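Local coordinates for protein Glucose/sorbosone dehydrogenases (Escherichia coli K12, PDB 2G8S) that belongs to the glucose/sorbosone dehydrogenase family of beta-propeller proteins and binds a calcium ion, at residues D222-P227 with F265-S270. Numbering follows the deposited sequence.
Sequences DEINIP and FYWKDS. With CA (calcium ion), chain C; EDO (1,2-ethanediol), chain N.
The hydroxyl of Ser270 donates a hydrogen bond to the carboxylate of Asp222, with OG 2.8 Å from OD1, at one end of two antiparallel strands, 222-225 and 265-267, the third and fourth of a four-stranded beta-propeller blade. The hydroxyl comes from above the carboxylate plane, about 72° out of it. Gly217 N also bonds to OD1, and Val273 N binds OD2, so the buried carboxylate is held by Ser270, by Gly217 just after strand 210-216 and by Val273 at the start of strand 273-279. Along the strands, Ile224 N reaches Phe265 O at 2.9 Å and Trp267 N reaches Asp222 O at 3.0 Å; these hydrogen-bonded pairs flank the non-hydrogen-bonded pair Glu223–Tyr266. The return bond from Phe265 N to Ile224 O is weak.

Glu223 projects to the sheet face opposite Asp222, Ile224 and Trp267. Its chain is extended beyond CG (chi2 -177°), which carries the carboxylate out to the calcium ion; both OE1 and OE2 bind the metal, each at 2.5 Å. Tyr233 O and four waters complete the coordination. Asn225 probably helps to hold this first-shell group in place: its ND2 donates to OE1 on the anti side, nearly in its own amide plane, while its OD1 accepts a hydrogen bond from one of the metal-bound waters.

On the other face, the Trp267 indole lies beside the chain of 222-225. The six-membered ring turns its edge to the backbone of Asp222 and Glu223, and its NE1 bonds to Glu313. The edge of the Phe265 ring meets one indole face near its rim. Ile224 CD1 packs obliquely against both residues, 4.0 Å from Phe265 CB and 3.8 Å from Trp267 CH2.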
ATOM      1  N   ASP A 222       7.568  -6.058 -11.898  1.00  5.97           N
ATOM      2  CA  ASP A 222       6.536  -5.866 -10.867  1.00  5.34           C
ATOM      3  C   ASP A 222       5.966  -7.228 -10.486  1.00  5.47           C
ATOM      4  O   ASP A 222       5.918  -8.136 -11.324  1.00  5.25           O
ATOM      5  CB  ASP A 222       5.379  -4.993 -11.363  1.00  5.22           C
ATOM      6  CG  ASP A 222       5.738  -3.517 -11.491  1.00  5.44           C
ATOM      7  OD1 ASP A 222       6.931  -3.140 -11.433  1.00  7.21           O
ATOM      8  OD2 ASP A 222       4.785  -2.729 -11.681  1.00  5.35           O
ATOM      9  N   GLU A 223       5.523  -7.359  -9.233  1.00  5.10           N
ATOM     10  CA  GLU A 223       5.069  -8.650  -8.696  1.00  5.03           C
ATOM     11  C   GLU A 223       3.802  -8.541  -7.864  1.00  5.02           C
ATOM     12  O   GLU A 223       3.526  -7.498  -7.269  1.00  5.06           O
ATOM     13  CB  GLU A 223       6.141  -9.251  -7.776  1.00  4.98           C
ATOM     14  CG  GLU A 223       7.449  -9.641  -8.448  1.00  5.84           C
ATOM     15  CD  GLU A 223       8.423 -10.288  -7.469  1.00  5.25           C
ATOM     16  OE1 GLU A 223       8.160 -10.278  -6.231  1.00  5.60           O
ATOM     17  OE2 GLU A 223       9.460 -10.820  -7.938  1.00  6.03           O
ATOM     18  N   ILE A 224       3.056  -9.641  -7.828  1.00  5.15           N
ATOM     19  CA  ILE A 224       2.100  -9.934  -6.761  1.00  5.00           C
ATOM     20  C   ILE A 224       2.650 -11.112  -5.967  1.00  4.92           C
ATOM     21  O   ILE A 224       2.983 -12.149  -6.553  1.00  5.33           O
ATOM     22  CB  ILE A 224       0.709 -10.338  -7.294  1.00  4.83           C
ATOM     23  CG1 ILE A 224       0.124  -9.234  -8.174  1.00  5.15           C
ATOM     24  CG2 ILE A 224      -0.234 -10.658  -6.116  1.00  6.34           C
ATOM     25  CD1 ILE A 224      -1.180  -9.634  -8.882  1.00  5.87           C
ATOM     26  N   ASN A 225       2.790 -10.927  -4.653  1.00  5.14           N
ATOM     27  CA  ASN A 225       3.200 -11.997  -3.754  1.00  5.13           C
ATOM     28  C   ASN A 225       2.116 -12.324  -2.730  1.00  5.48           C
ATOM     29  O   ASN A 225       1.280 -11.464  -2.387  1.00  5.47           O
ATOM     30  CB  ASN A 225       4.481 -11.595  -3.017  1.00  5.04           C
ATOM     31  CG  ASN A 225       5.675 -11.544  -3.937  1.00  5.67           C
ATOM     32  OD1 ASN A 225       6.067 -12.568  -4.476  1.00  6.56           O
ATOM     33  ND2 ASN A 225       6.243 -10.357  -4.139  1.00  6.73           N
ATOM     34  N   ILE A 226       2.153 -13.565  -2.243  1.00  5.78           N
ATOM     35  CA  ILE A 226       1.326 -14.003  -1.106  1.00  6.65           C
ATOM     36  C   ILE A 226       2.292 -14.317   0.046  1.00  7.30           C
ATOM     37  O   ILE A 226       2.763 -15.449   0.195  1.00  7.37           O
ATOM     38  CB  ILE A 226       0.432 -15.231  -1.434  1.00  6.81           C
ATOM     39  CG1 ILE A 226      -0.387 -14.986  -2.711  1.00  7.21           C
ATOM     40  CG2 ILE A 226      -0.455 -15.576  -0.233  1.00  7.82           C
ATOM     41  CD1 ILE A 226      -1.161 -16.218  -3.181  1.00  7.08           C
ATOM     42  N   PRO A 227       2.638 -13.283   0.825  1.00  7.74           N
ATOM     43  CA  PRO A 227       3.769 -13.426   1.741  1.00  8.47           C
ATOM     44  C   PRO A 227       3.498 -14.357   2.919  1.00  9.13           C
ATOM     45  O   PRO A 227       2.422 -14.311   3.518  1.00  9.83           O
ATOM     46  CB  PRO A 227       4.062 -11.994   2.190  1.00  8.75           C
ATOM     47  CG  PRO A 227       2.859 -11.200   1.854  1.00  9.65           C
ATOM     48  CD  PRO A 227       2.052 -11.928   0.838  1.00  7.96           C
ATOM     49  N   PHE A 265       2.335 -13.675  -9.623  1.00  6.67           N
ATOM     50  CA  PHE A 265       2.238 -13.003 -10.915  1.00  6.10           C
ATOM     51  C   PHE A 265       3.384 -12.020 -11.039  1.00  6.23           C
ATOM     52  O   PHE A 265       3.793 -11.405 -10.056  1.00  5.93           O
ATOM     53  CB  PHE A 265       0.899 -12.254 -11.036  1.00  6.43           C
ATOM     54  CG  PHE A 265       0.482 -11.980 -12.453  1.00  5.20           C
ATOM     55  CD1 PHE A 265      -0.286 -12.911 -13.145  1.00  6.71           C
ATOM     56  CD2 PHE A 265       0.878 -10.812 -13.107  1.00  6.57           C
ATOM     57  CE1 PHE A 265      -0.663 -12.681 -14.467  1.00  6.63           C
ATOM     58  CE2 PHE A 265       0.506 -10.574 -14.436  1.00  7.09           C
ATOM     59  CZ  PHE A 265      -0.264 -11.507 -15.114  1.00  7.23           C
ATOM     60  N   TYR A 266       3.914 -11.881 -12.247  1.00  5.99           N
ATOM     61  CA  TYR A 266       4.887 -10.830 -12.505  1.00  6.21           C
ATOM     62  C   TYR A 266       4.661 -10.235 -13.886  1.00  6.17           C
ATOM     63  O   TYR A 266       4.052 -10.872 -14.764  1.00  6.60           O
ATOM     64  CB  TYR A 266       6.338 -11.319 -12.339  1.00  6.25           C
ATOM     65  CG  TYR A 266       6.675 -12.506 -13.215  1.00  7.27           C
ATOM     66  CD1 TYR A 266       7.173 -12.331 -14.511  1.00  7.43           C
ATOM     67  CD2 TYR A 266       6.467 -13.811 -12.750  1.00  7.68           C
ATOM     68  CE1 TYR A 266       7.461 -13.437 -15.318  1.00  7.26           C
ATOM     69  CE2 TYR A 266       6.748 -14.910 -13.538  1.00  8.47           C
ATOM     70  CZ  TYR A 266       7.243 -14.719 -14.818  1.00  7.15           C
ATOM     71  OH  TYR A 266       7.508 -15.824 -15.586  1.00  9.67           O
ATOM     72  N   TRP A 267       5.124  -9.000 -14.054  1.00  6.50           N
ATOM     73  CA  TRP A 267       5.077  -8.323 -15.344  1.00  7.00           C
ATOM     74  C   TRP A 267       6.494  -7.964 -15.747  1.00  7.79           C
ATOM     75  O   TRP A 267       7.156  -7.185 -15.053  1.00  8.63           O
ATOM     76  CB  TRP A 267       4.289  -7.014 -15.253  1.00  7.35           C
ATOM     77  CG  TRP A 267       2.816  -7.111 -14.966  1.00  6.90           C
ATOM     78  CD1 TRP A 267       1.796  -7.038 -15.879  1.00  7.61           C
ATOM     79  CD2 TRP A 267       2.189  -7.210 -13.679  1.00  6.71           C
ATOM     80  NE1 TRP A 267       0.578  -7.114 -15.244  1.00  7.68           N
ATOM     81  CE2 TRP A 267       0.789  -7.215 -13.891  1.00  7.47           C
ATOM     82  CE3 TRP A 267       2.675  -7.292 -12.364  1.00  6.70           C
ATOM     83  CZ2 TRP A 267      -0.129  -7.314 -12.836  1.00  7.61           C
ATOM     84  CZ3 TRP A 267       1.756  -7.393 -11.309  1.00  6.96           C
ATOM     85  CH2 TRP A 267       0.373  -7.396 -11.557  1.00  7.60           C
ATOM     86  N   LYS A 268       6.972  -8.508 -16.860  1.00  8.48           N
ATOM     87  CA  LYS A 268       8.253  -8.055 -17.396  1.00  9.17           C
ATOM     88  C   LYS A 268       8.209  -6.640 -17.968  1.00  9.83           C
ATOM     89  O   LYS A 268       9.244  -5.981 -18.088  1.00 10.33           O
ATOM     90  CB  LYS A 268       8.794  -9.050 -18.417  1.00  9.42           C
ATOM     91  CG  LYS A 268       9.366 -10.308 -17.783  1.00  9.41           C
ATOM     92  CD  LYS A 268      10.062 -11.106 -18.846  1.00 10.80           C
ATOM     93  CE  LYS A 268      10.641 -12.386 -18.312  1.00 11.62           C
ATOM     94  NZ  LYS A 268      11.490 -12.952 -19.412  1.00 10.70           N
ATOM     95  N   ASP A 269       7.018  -6.183 -18.333  1.00  9.85           N
ATOM     96  CA  ASP A 269       6.778  -4.782 -18.666  1.00 10.62           C
ATOM     97  C   ASP A 269       5.973  -4.183 -17.522  1.00 10.56           C
ATOM     98  O   ASP A 269       4.768  -4.428 -17.402  1.00 10.68           O
ATOM     99  CB  ASP A 269       5.991  -4.676 -19.973  1.00 11.41           C
ATOM    100  CG  ASP A 269       6.845  -4.962 -21.189  1.00 13.97           C
ATOM    101  OD1 ASP A 269       7.919  -4.334 -21.319  1.00 19.01           O
ATOM    102  OD2 ASP A 269       6.443  -5.799 -22.023  1.00 16.40           O
ATOM    103  N   SER A 270       6.645  -3.416 -16.673  1.00 10.39           N
ATOM    104  CA  SER A 270       6.037  -2.937 -15.420  1.00 10.12           C
ATOM    105  C   SER A 270       4.890  -1.938 -15.621  1.00  9.40           C
ATOM    106  O   SER A 270       5.087  -0.901 -16.243  1.00 10.03           O
ATOM    107  CB  SER A 270       7.095  -2.283 -14.538  1.00 11.01           C
ATOM    108  OG  SER A 270       7.982  -3.255 -14.008  1.00 12.46           O
TER
HETATM  109 CA    CA C2002      10.349 -11.314  -5.632  1.00  5.40          CA
HETATM  110  C1  EDO N3021      12.551  -6.378 -18.500  1.00 30.60           C
HETATM  111  O1  EDO N3021      12.014  -6.726 -19.784  1.00 31.28           O
HETATM  112  C2  EDO N3021      12.086  -7.386 -17.455  1.00 29.93           C
HETATM  113  O2  EDO N3021      12.899  -8.566 -17.524  1.00 30.31           O
HETATM  114  O   HOH W   1       8.706 -13.061  -5.045  1.00  5.79           O
HETATM  115  O   HOH W   2      12.247 -10.020  -6.180  1.00  7.60           O
HETATM  116  O   HOH W   3      10.030  -9.677  -3.922  1.00  6.03           O
HETATM  117  O   HOH W   4      11.479 -12.970  -6.863  1.00  6.80           O